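PDB 3D7N: flavodoxin, WrbA-like protein from Agrobacterium tumefaciens, which probably binds FMN and passes electrons from NAD(P)H to quinones, as WrbA-type flavoproteins do. Local coordinates for residues A26-A31 with A173-A178; P63-P69 with D106-T110; S80-W84 with L117-H121. One frame throughout, in Å; residues are numbered along the deposited sequence.

In the fold
All three contacts belong to one flavodoxin-like fold, a largely parallel sheet flanked by helices. Contact 1 joins the first and last helices, 19-31 and 167-186. Partly buried, it relies on alanine, glycine and valine and has no direct hydrogen bond. Contacts 2 and 3 both use helix 104-120, about 19 Å apart between centres, and are buried and more polar. Contact 2 holds the hairpin after strand 57-65 with hydrogen bonds from a threonine hydroxyl and an asparagine amide; contact 3 fastens the start of helix 81-85 with a histidine-serine bond and an aromatic pair. Both meet the second subunit, whereas no other chain of the assembly touches the two segments of contact 1.

Contact 1: residues A26-A31 with A173-A178; sequences AVAEGA and ARLYGA
V27, beside the closest point, rests on the start of segment 173-178 with one branch and on its far end with the other. Its CG1 stands anti to the backbone N (chi1 176°), which sends CG2 to the CB of A173 at 3.8 Å while CG1 reaches the CA of G177, also at 3.8 Å. A26 adds its methyl to that of A173, CB to CB at 4.1 Å. Alanine and glycine suit this place because the helices come very close: the local axes approach to 6.3 Å and their directions differ by 41°. Where they are nearest, G30 and G177 bring bare backbone; a CB on either would meet the carbonyl O of R174 or V27. The CA of G30 makes a CA-H...O contact with the carbonyl O of R174 at 3.2 Å, and the CA of R174 returns one to the O of A26. Neither segment donates a conventional hydrogen bond to the other, the main-chain amides being engaged within their own helices. In the flavodoxin-like fold the first and last helices lie side by side on one face of the parallel sheet, and V27 also touches V11 of strand 9-13. At the outer margin R174 uses its aliphatic part as an apolar arm: CG, held away from the backbone N (chi1 180°), lies 3.6 Å from the CA of G30. The chain then bends at chi3 and carries the guanidinium away from G30; its NH2 forms a salt bridge with E171, one turn earlier. E29 extends past this arm, its carboxylate beside CD of R174. A water accepts from NH1 of R174 at 2.9 Å and donates a weak bond to the carbonyl O of E29.

Contact 2: residues P63-P69 with D106-T110; sequences PTYMGGP and DKLNT
The type I' turn Y65-G68, at the tip of the hairpin joining strand 57-65 to strand 68-69, is set against helix 104-120 through G67 and G68, with T64 just before it. T64 and T110 share a hydrogen bond between their OG1 atoms (2.9 Å), and T98 of the neighbouring strand 93-100 also bonds OG1 of T64, so this hydroxyl links helix and sheet. With OG1 of T64 beside the backbone N (chi1 -70°), CG2 falls anti to that N and packs on CB of D106 at 3.7 Å. A threonine suits the spot by offering both a hydroxyl and a methyl. On the turn itself, N109 donates from ND2 to the carbonyl O of G67 at 2.8 Å; the bond lies in the carbonyl plane, with an angle of 148° at the hydrogen, but is tilted from the plane of the asparagine amide. The N of G67 gives its hydrogen to a water that in turn donates to OD1 of D106, so the helix holds the glycine's O directly and its N through a water. G67 has a positive phi (88°), readily adopted by glycine. From the second subunit, K74 bonds the carbonyl oxygens of Y65 and P69, while Y113 bonds that of M66, a selenomethionine. A loop after this central strand helps form the FMN site in flavodoxins, and the hairpin here probably belongs to that site.

Contact 3: residues S80-W84 with L117-H121; sequences SSKPW and LAGQH
The hydroxyl of S80 is gripped from two directions: OG accepts from NE2 of H121 at 3.0 Å and also bonds the carbonyl O of A77, one turn back in helix 71-79; a serine hydroxyl can accept and donate at once. OG lies almost in the plane of the imidazole, the direction in which a ring N-H points. It takes the crowded position between the backbone N and carbonyl carbon (chi1 78°), which points it at the histidine. At the other ring nitrogen, ND1 of H121 pairs with a water at 2.7 Å, which donates to the carbonyl O of P83. Histidine suits the site by offering a nitrogen at each edge, which fixes the ring's rotation, and a face for W84. W84 comes over that face edge-on through CD1, its five-membered ring at 80° to the histidine with centroids 5.4 Å apart, while W89 stacks with H121 as well. Tryptophan supplies both this edge and an N-H: NE1 makes a weak hydrogen bond to the carbonyl O of Q120 (2.9 Å), near the C-terminal end of helix 104-120. M66 of the second subunit packs on W84, L117, Q120 and H121. Segments 80-84 and 117-121 bring together two successive beta-alpha-beta crossovers, those leaving strands 57-65 and 93-100, whose helices lie side by side on one face of the sheet in the flavodoxin-like fold.

Contact 1: residues A26-A31 with A173-A178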
ATOM      1  N   ALA A  26      -8.378  22.935  11.914  1.00 52.40           N
ATOM      2  CA  ALA A  26      -8.596  23.427  10.557  1.00 51.89           C
ATOM      3  C   ALA A  26      -9.689  22.650   9.779  1.00 51.12           C
ATOM      4  O   ALA A  26     -10.581  23.259   9.143  1.00 51.46           O
ATOM      5  CB  ALA A  26      -7.255  23.434   9.796  1.00 51.41           C
ATOM      6  N   VAL A  27      -9.639  21.321   9.841  1.00 50.23           N
ATOM      7  CA  VAL A  27     -10.643  20.475   9.213  1.00 50.00           C
ATOM      8  C   VAL A  27     -11.990  20.675   9.918  1.00 51.28           C
ATOM      9  O   VAL A  27     -12.986  20.909   9.253  1.00 52.00           O
ATOM     10  CB  VAL A  27     -10.198  18.966   9.204  1.00 51.19           C
ATOM     11  CG1 VAL A  27     -11.303  18.006   8.616  1.00 47.21           C
ATOM     12  CG2 VAL A  27      -8.848  18.819   8.470  1.00 45.98           C
ATOM     13  N   ALA A  28     -12.011  20.666  11.254  1.00 51.08           N
ATOM     14  CA  ALA A  28     -13.221  20.980  12.019  1.00 50.65           C
ATOM     15  C   ALA A  28     -13.862  22.323  11.602  1.00 51.11           C
ATOM     16  O   ALA A  28     -15.054  22.410  11.381  1.00 51.59           O
ATOM     17  CB  ALA A  28     -12.913  20.967  13.499  1.00 50.83           C
ATOM     18  N   GLU A  29     -13.057  23.378  11.495  1.00 50.83           N
ATOM     19  CA  GLU A  29     -13.508  24.677  10.984  1.00 49.73           C
ATOM     20  C   GLU A  29     -14.179  24.592   9.614  1.00 49.54           C
ATOM     21  O   GLU A  29     -15.249  25.144   9.423  1.00 50.20           O
ATOM     22  CB  GLU A  29     -12.313  25.639  10.928  1.00 49.83           C
ATOM     23  CG  GLU A  29     -12.599  27.035  10.441  1.00 49.55           C
ATOM     24  CD  GLU A  29     -11.392  27.933  10.608  1.00 49.21           C
ATOM     25  OE1 GLU A  29     -10.524  27.587  11.429  1.00 49.72           O
ATOM     26  OE2 GLU A  29     -11.300  28.978   9.930  1.00 46.13           O
ATOM     27  N   GLY A  30     -13.565  23.904   8.656  1.00 49.72           N
ATOM     28  CA  GLY A  30     -14.156  23.779   7.324  1.00 49.31           C
ATOM     29  C   GLY A  30     -15.468  23.017   7.291  1.00 49.47           C
ATOM     30  O   GLY A  30     -16.422  23.413   6.580  1.00 47.81           O
ATOM     31  N   ALA A  31     -15.500  21.898   8.033  1.00 49.55           N
ATOM     32  CA  ALA A  31     -16.694  21.021   8.117  1.00 49.98           C
ATOM     33  C   ALA A  31     -17.695  21.501   9.169  1.00 51.05           C
ATOM     34  O   ALA A  31     -18.774  20.903   9.310  1.00 50.55           O
ATOM     35  CB  ALA A  31     -16.289  19.633   8.462  1.00 49.48           C
ATOM     36  N   ALA A 173      -6.430  21.931   4.278  1.00 51.53           N
ATOM     37  CA  ALA A 173      -7.149  21.132   5.286  1.00 50.71           C
ATOM     38  C   ALA A 173      -8.584  21.630   5.533  1.00 50.16           C
ATOM     39  O   ALA A 173      -9.538  20.857   5.562  1.00 49.84           O
ATOM     40  CB  ALA A 173      -6.353  21.080   6.606  1.00 50.09           C
ATOM     41  N   ARG A 174      -8.748  22.932   5.681  1.00 50.27           N
ATOM     42  CA  ARG A 174     -10.073  23.528   5.961  1.00 50.29           C
ATOM     43  C   ARG A 174     -11.047  23.333   4.782  1.00 49.68           C
ATOM     44  O   ARG A 174     -12.210  23.003   4.961  1.00 49.50           O
ATOM     45  CB  ARG A 174      -9.894  25.025   6.269  1.00 49.71           C
ATOM     46  CG  ARG A 174     -11.180  25.752   6.569  1.00 50.49           C
ATOM     47  CD  ARG A 174     -11.032  27.247   6.428  1.00 51.31           C
ATOM     48  NE  ARG A 174     -10.887  27.630   5.029  1.00 51.20           N
ATOM     49  CZ  ARG A 174     -11.882  27.663   4.143  1.00 52.99           C
ATOM     50  NH1 ARG A 174     -13.133  27.340   4.487  1.00 54.19           N
ATOM     51  NH2 ARG A 174     -11.635  28.061   2.899  1.00 51.89           N
ATOM     52  N   LEU A 175     -10.554  23.561   3.573  1.00 50.10           N
ATOM     53  CA  LEU A 175     -11.305  23.308   2.343  1.00 50.06           C
ATOM     54  C   LEU A 175     -11.750  21.862   2.314  1.00 49.68           C
ATOM     55  O   LEU A 175     -12.893  21.579   1.989  1.00 49.08           O
ATOM     56  CB  LEU A 175     -10.440  23.592   1.096  1.00 49.90           C
ATOM     57  CG  LEU A 175     -10.360  24.931   0.376  1.00 51.20           C
ATOM     58  CD1 LEU A 175     -11.542  25.871   0.709  1.00 48.60           C
ATOM     59  CD2 LEU A 175      -9.027  25.603   0.567  1.00 52.12           C
ATOM     60  N   TYR A 176     -10.846  20.941   2.666  1.00 50.18           N
ATOM     61  CA  TYR A 176     -11.193  19.519   2.720  1.00 50.30           C
ATOM     62  C   TYR A 176     -12.344  19.215   3.696  1.00 50.92           C
ATOM     63  O   TYR A 176     -13.218  18.399   3.388  1.00 52.14           O
ATOM     64  CB  TYR A 176      -9.998  18.685   3.141  1.00 49.97           C
ATOM     65  CG  TYR A 176     -10.256  17.174   3.163  1.00 50.77           C
ATOM     66  CD1 TYR A 176     -10.536  16.470   1.971  1.00 49.56           C
ATOM     67  CD2 TYR A 176     -10.167  16.437   4.354  1.00 51.42           C
ATOM     68  CE1 TYR A 176     -10.752  15.117   1.956  1.00 49.47           C
ATOM     69  CE2 TYR A 176     -10.363  15.057   4.355  1.00 50.78           C
ATOM     70  CZ  TYR A 176     -10.647  14.388   3.135  1.00 51.47           C
ATOM     71  OH  TYR A 176     -10.840  13.006   3.095  1.00 51.22           O
ATOM     72  N   GLY A 177     -12.323  19.836   4.872  1.00 50.44           N
ATOM     73  CA  GLY A 177     -13.357  19.622   5.858  1.00 50.51           C
ATOM     74  C   GLY A 177     -14.701  20.138   5.349  1.00 50.96           C
ATOM     75  O   GLY A 177     -15.746  19.501   5.588  1.00 50.24           O
ATOM     76  N   ALA A 178     -14.676  21.283   4.652  1.00 50.46           N
ATOM     77  CA  ALA A 178     -15.889  21.805   3.995  1.00 51.11           C
ATOM     78  C   ALA A 178     -16.354  20.832   2.888  1.00 51.44           C
ATOM     79  O   ALA A 178     -17.545  20.630   2.682  1.00 50.70           O
ATOM     80  CB  ALA A 178     -15.648  23.246   3.447  1.00 49.36           C
TER
HETATM   81  O   HOH W   1     -14.531  27.500   7.067  1.00 59.00           O

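Contact 2: residues P63-P69 with D106-T110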
ATOM      1  N   PRO A  63      -1.041  11.517  13.226  1.00 51.45           N
ATOM      2  CA  PRO A  63       0.362  11.642  12.835  1.00 51.38           C
ATOM      3  C   PRO A  63       0.812  10.428  12.055  1.00 50.40           C
ATOM      4  O   PRO A  63       0.180   9.429  12.160  1.00 49.94           O
ATOM      5  CB  PRO A  63       1.129  11.689  14.177  1.00 51.32           C
ATOM      6  CG  PRO A  63       0.117  11.807  15.258  1.00 51.23           C
ATOM      7  CD  PRO A  63      -1.232  11.567  14.691  1.00 52.48           C
ATOM      8  N   THR A  64       1.885  10.553  11.280  1.00 49.75           N
ATOM      9  CA  THR A  64       2.529   9.445  10.623  1.00 49.16           C
ATOM     10  C   THR A  64       3.788   9.303  11.393  1.00 49.41           C
ATOM     11  O   THR A  64       4.528  10.258  11.555  1.00 49.08           O
ATOM     12  CB  THR A  64       2.856   9.734   9.173  1.00 49.91           C
ATOM     13  OG1 THR A  64       1.638   9.789   8.431  1.00 50.18           O
ATOM     14  CG2 THR A  64       3.822   8.629   8.535  1.00 49.09           C
ATOM     15  N   TYR A  65       4.004   8.133  11.924  1.00 49.44           N
ATOM     16  CA  TYR A  65       5.118   7.887  12.771  1.00 49.09           C
ATOM     17  C   TYR A  65       5.627   6.517  12.458  1.00 46.97           C
ATOM     18  O   TYR A  65       4.886   5.588  12.382  1.00 45.24           O
ATOM     19  CB  TYR A  65       4.662   7.975  14.204  1.00 51.86           C
ATOM     20  CG  TYR A  65       5.762   8.124  15.184  1.00 53.23           C
ATOM     21  CD1 TYR A  65       6.354   9.337  15.404  1.00 56.78           C
ATOM     22  CD2 TYR A  65       6.215   7.053  15.898  1.00 55.69           C
ATOM     23  CE1 TYR A  65       7.365   9.471  16.308  1.00 57.38           C
ATOM     24  CE2 TYR A  65       7.210   7.174  16.792  1.00 55.71           C
ATOM     25  CZ  TYR A  65       7.789   8.379  16.999  1.00 56.65           C
ATOM     26  OH  TYR A  65       8.795   8.491  17.901  1.00 56.51           O
HETATM   27  N   MSE A  66       6.920   6.421  12.268  1.00 20.00           N
HETATM   28  CA  MSE A  66       7.553   5.219  11.816  1.00 20.00           C
HETATM   29  C   MSE A  66       6.770   4.566  10.683  1.00 20.00           C
HETATM   30  O   MSE A  66       6.583   3.390  10.635  1.00 48.56           O
HETATM   31  CB  MSE A  66       7.805   4.284  12.989  1.00 20.00           C
HETATM   32  CG  MSE A  66       8.771   4.837  14.037  1.00 20.00           C
HETATM   33 SE   MSE A  66      10.505   5.265  13.417  1.00 20.00          SE
HETATM   34  CE  MSE A  66      11.011   3.589  12.825  1.00 20.00           C
ATOM     35  N   GLY A  67       6.299   5.366   9.757  1.00 47.99           N
ATOM     36  CA  GLY A  67       5.735   4.833   8.550  1.00 48.55           C
ATOM     37  C   GLY A  67       4.274   4.487   8.516  1.00 48.79           C
ATOM     38  O   GLY A  67       3.830   3.941   7.564  1.00 48.14           O
ATOM     39  N   GLY A  68       3.540   4.832   9.547  1.00 48.65           N
ATOM     40  CA  GLY A  68       2.140   4.470   9.663  1.00 48.81           C
ATOM     41  C   GLY A  68       1.425   5.325  10.688  1.00 49.66           C
ATOM     42  O   GLY A  68       2.023   6.206  11.237  1.00 50.79           O
ATOM     43  N   PRO A  69       0.118   5.095  10.907  1.00 50.49           N
ATOM     44  CA  PRO A  69      -0.581   5.849  11.929  1.00 50.40           C
ATOM     45  C   PRO A  69       0.002   5.582  13.317  1.00 50.46           C
ATOM     46  O   PRO A  69       0.476   4.470  13.578  1.00 51.30           O
ATOM     47  CB  PRO A  69      -2.004   5.321  11.850  1.00 49.61           C
ATOM     48  CG  PRO A  69      -1.923   3.995  11.304  1.00 51.86           C
ATOM     49  CD  PRO A  69      -0.747   4.041  10.318  1.00 51.18           C
ATOM     50  N   ASP A 106       5.936   8.326   3.456  1.00 69.80           N
ATOM     51  CA  ASP A 106       5.182   7.549   4.385  1.00 67.06           C
ATOM     52  C   ASP A 106       3.793   8.017   4.657  1.00 63.28           C
ATOM     53  O   ASP A 106       2.979   7.247   5.081  1.00 62.31           O
ATOM     54  CB  ASP A 106       5.918   7.556   5.679  1.00 68.20           C
ATOM     55  CG  ASP A 106       7.203   6.853   5.590  1.00 72.02           C
ATOM     56  OD1 ASP A 106       8.111   7.294   6.304  1.00 79.00           O
ATOM     57  OD2 ASP A 106       7.320   5.870   4.834  1.00 69.24           O
ATOM     58  N   LYS A 107       3.514   9.281   4.438  1.00 59.92           N
ATOM     59  CA  LYS A 107       2.214   9.780   4.757  1.00 58.10           C
ATOM     60  C   LYS A 107       1.122   9.146   3.925  1.00 57.50           C
ATOM     61  O   LYS A 107       0.027   9.070   4.370  1.00 56.36           O
ATOM     62  CB  LYS A 107       2.173  11.285   4.630  1.00 58.48           C
ATOM     63  CG  LYS A 107       2.845  11.987   5.750  1.00 59.22           C
ATOM     64  CD  LYS A 107       2.515  13.440   5.737  1.00 61.90           C
ATOM     65  CE  LYS A 107       3.444  14.193   4.870  1.00 62.76           C
ATOM     66  NZ  LYS A 107       4.567  14.615   5.664  1.00 60.33           N
ATOM     67  N   LEU A 108       1.429   8.737   2.706  1.00 56.91           N
ATOM     68  CA  LEU A 108       0.462   8.081   1.836  1.00 56.03           C
ATOM     69  C   LEU A 108       0.062   6.749   2.463  1.00 54.82           C
ATOM     70  O   LEU A 108      -1.089   6.380   2.414  1.00 55.56           O
ATOM     71  CB  LEU A 108       1.003   7.851   0.416  1.00 55.42           C
ATOM     72  CG  LEU A 108      -0.036   7.217  -0.538  1.00 55.96           C
ATOM     73  CD1 LEU A 108      -1.284   8.138  -0.628  1.00 48.71           C
ATOM     74  CD2 LEU A 108       0.555   6.913  -1.937  1.00 54.63           C
ATOM     75  N   ASN A 109       1.008   6.046   3.068  1.00 52.60           N
ATOM     76  CA  ASN A 109       0.677   4.823   3.756  1.00 52.27           C
ATOM     77  C   ASN A 109      -0.389   5.002   4.877  1.00 51.30           C
ATOM     78  O   ASN A 109      -1.274   4.189   5.028  1.00 51.74           O
ATOM     79  CB  ASN A 109       1.933   4.172   4.326  1.00 52.23           C
ATOM     80  CG  ASN A 109       1.657   2.751   4.825  1.00 56.36           C
ATOM     81  OD1 ASN A 109       1.185   1.925   4.050  1.00 63.22           O
ATOM     82  ND2 ASN A 109       1.892   2.479   6.132  1.00 55.70           N
ATOM     83  N   THR A 110      -0.239   6.039   5.665  1.00 50.29           N
ATOM     84  CA  THR A 110      -1.166   6.407   6.728  1.00 51.06           C
ATOM     85  C   THR A 110      -2.525   6.717   6.107  1.00 50.48           C
ATOM     86  O   THR A 110      -3.474   6.132   6.490  1.00 49.73           O
ATOM     87  CB  THR A 110      -0.640   7.584   7.542  1.00 49.94           C
ATOM     88  OG1 THR A 110       0.577   7.159   8.139  1.00 51.38           O
ATOM     89  CG2 THR A 110      -1.614   8.015   8.669  1.00 50.15           C
TER
HETATM   90  O   HOH W   2       7.202   7.969   8.993  1.00 47.19           O

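Contact 3: residues S80-W84 with L117-H121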
ATOM      1  N   SER A  80     -12.653   0.244  17.351  1.00 52.26           N
ATOM      2  CA  SER A  80     -13.839   0.403  16.515  1.00 52.55           C
ATOM      3  C   SER A  80     -14.300  -0.943  15.945  1.00 52.82           C
ATOM      4  O   SER A  80     -15.260  -0.988  15.188  1.00 52.78           O
ATOM      5  CB  SER A  80     -13.620   1.447  15.407  1.00 52.54           C
ATOM      6  OG  SER A  80     -12.855   0.933  14.310  1.00 54.34           O
ATOM      7  N   SER A  81     -13.636  -2.042  16.305  1.00 53.48           N
ATOM      8  CA  SER A  81     -14.166  -3.365  15.995  1.00 54.63           C
ATOM      9  C   SER A  81     -15.568  -3.509  16.550  1.00 55.72           C
ATOM     10  O   SER A  81     -16.382  -4.189  15.970  1.00 57.21           O
ATOM     11  CB  SER A  81     -13.282  -4.483  16.550  1.00 54.70           C
ATOM     12  OG  SER A  81     -13.149  -4.424  17.960  1.00 53.24           O
ATOM     13  N   LYS A  82     -15.848  -2.862  17.683  1.00 57.08           N
ATOM     14  CA  LYS A  82     -17.173  -2.916  18.322  1.00 56.74           C
ATOM     15  C   LYS A  82     -18.247  -2.295  17.409  1.00 57.01           C
ATOM     16  O   LYS A  82     -19.154  -2.994  16.991  1.00 57.24           O
ATOM     17  CB  LYS A  82     -17.118  -2.278  19.712  1.00 56.48           C
ATOM     18  CG  LYS A  82     -18.467  -1.885  20.270  1.00 57.53           C
ATOM     19  CD  LYS A  82     -18.495  -1.796  21.790  1.00 57.17           C
ATOM     20  CE  LYS A  82     -19.543  -0.782  22.233  1.00 57.69           C
ATOM     21  NZ  LYS A  82     -20.211  -1.180  23.489  1.00 57.55           N
ATOM     22  N   PRO A  83     -18.140  -1.001  17.054  1.00 57.27           N
ATOM     23  CA  PRO A  83     -19.113  -0.507  16.062  1.00 58.07           C
ATOM     24  C   PRO A  83     -19.115  -1.251  14.721  1.00 58.40           C
ATOM     25  O   PRO A  83     -20.116  -1.295  14.035  1.00 58.91           O
ATOM     26  CB  PRO A  83     -18.742   0.979  15.880  1.00 57.59           C
ATOM     27  CG  PRO A  83     -17.403   1.162  16.502  1.00 57.00           C
ATOM     28  CD  PRO A  83     -17.248   0.066  17.532  1.00 57.39           C
ATOM     29  N   TRP A  84     -17.996  -1.846  14.366  1.00 60.14           N
ATOM     30  CA  TRP A  84     -17.864  -2.613  13.118  1.00 60.36           C
ATOM     31  C   TRP A  84     -18.687  -3.908  13.106  1.00 59.85           C
ATOM     32  O   TRP A  84     -19.278  -4.259  12.098  1.00 58.09           O
ATOM     33  CB  TRP A  84     -16.387  -2.920  12.899  1.00 61.96           C
ATOM     34  CG  TRP A  84     -16.080  -3.792  11.739  1.00 62.89           C
ATOM     35  CD1 TRP A  84     -16.157  -3.468  10.433  1.00 64.10           C
ATOM     36  CD2 TRP A  84     -15.620  -5.140  11.797  1.00 65.44           C
ATOM     37  NE1 TRP A  84     -15.775  -4.533   9.662  1.00 65.02           N
ATOM     38  CE2 TRP A  84     -15.450  -5.577  10.480  1.00 65.09           C
ATOM     39  CE3 TRP A  84     -15.346  -6.033  12.847  1.00 66.13           C
ATOM     40  CZ2 TRP A  84     -14.998  -6.853  10.172  1.00 65.85           C
ATOM     41  CZ3 TRP A  84     -14.914  -7.294  12.543  1.00 65.21           C
ATOM     42  CH2 TRP A  84     -14.750  -7.702  11.211  1.00 65.18           C
ATOM     43  N   LEU A 117      -9.795   1.518   6.725  1.00 49.15           N
ATOM     44  CA  LEU A 117     -10.558   1.559   7.942  1.00 49.37           C
ATOM     45  C   LEU A 117     -11.982   1.972   7.621  1.00 50.24           C
ATOM     46  O   LEU A 117     -12.910   1.301   8.032  1.00 51.26           O
ATOM     47  CB  LEU A 117      -9.916   2.533   8.925  1.00 48.49           C
ATOM     48  CG  LEU A 117     -10.605   2.668  10.268  1.00 49.39           C
ATOM     49  CD1 LEU A 117     -10.866   1.245  10.908  1.00 50.07           C
ATOM     50  CD2 LEU A 117      -9.752   3.668  11.106  1.00 47.46           C
ATOM     51  N   ALA A 118     -12.127   3.015   6.807  1.00 50.43           N
ATOM     52  CA  ALA A 118     -13.427   3.446   6.236  1.00 50.26           C
ATOM     53  C   ALA A 118     -14.104   2.370   5.425  1.00 50.23           C
ATOM     54  O   ALA A 118     -15.283   2.190   5.548  1.00 51.90           O
ATOM     55  CB  ALA A 118     -13.262   4.735   5.362  1.00 48.34           C
ATOM     56  N   GLY A 119     -13.365   1.651   4.594  1.00 50.88           N
ATOM     57  CA  GLY A 119     -13.921   0.572   3.771  1.00 50.63           C
ATOM     58  C   GLY A 119     -14.410  -0.591   4.625  1.00 51.03           C
ATOM     59  O   GLY A 119     -15.490  -1.152   4.432  1.00 50.38           O
ATOM     60  N   GLN A 120     -13.605  -0.946   5.588  1.00 51.68           N
ATOM     61  CA  GLN A 120     -13.912  -2.018   6.538  1.00 52.84           C
ATOM     62  C   GLN A 120     -15.284  -1.740   7.182  1.00 52.67           C
ATOM     63  O   GLN A 120     -16.072  -2.662   7.440  1.00 51.82           O
ATOM     64  CB  GLN A 120     -12.827  -1.959   7.610  1.00 53.74           C
ATOM     65  CG  GLN A 120     -12.695  -3.130   8.453  1.00 60.84           C
ATOM     66  CD  GLN A 120     -11.459  -3.934   8.161  1.00 66.02           C
ATOM     67  OE1 GLN A 120     -10.526  -3.414   7.584  1.00 71.58           O
ATOM     68  NE2 GLN A 120     -11.470  -5.251   8.533  1.00 72.64           N
ATOM     69  N   HIS A 121     -15.560  -0.450   7.423  1.00 51.84           N
ATOM     70  CA  HIS A 121     -16.817   0.012   7.999  1.00 51.80           C
ATOM     71  C   HIS A 121     -17.918   0.238   6.978  1.00 51.49           C
ATOM     72  O   HIS A 121     -19.004   0.665   7.323  1.00 52.37           O
ATOM     73  CB  HIS A 121     -16.560   1.310   8.778  1.00 51.94           C
ATOM     74  CG  HIS A 121     -15.939   1.087  10.117  1.00 53.14           C
ATOM     75  ND1 HIS A 121     -16.677   0.707  11.215  1.00 54.67           N
ATOM     76  CD2 HIS A 121     -14.657   1.167  10.539  1.00 53.36           C
ATOM     77  CE1 HIS A 121     -15.879   0.569  12.257  1.00 54.83           C
ATOM     78  NE2 HIS A 121     -14.648   0.837  11.874  1.00 53.38           N
TER
HETATM   79  O   HOH W   3     -19.275   0.029  11.148  1.00 52.30           O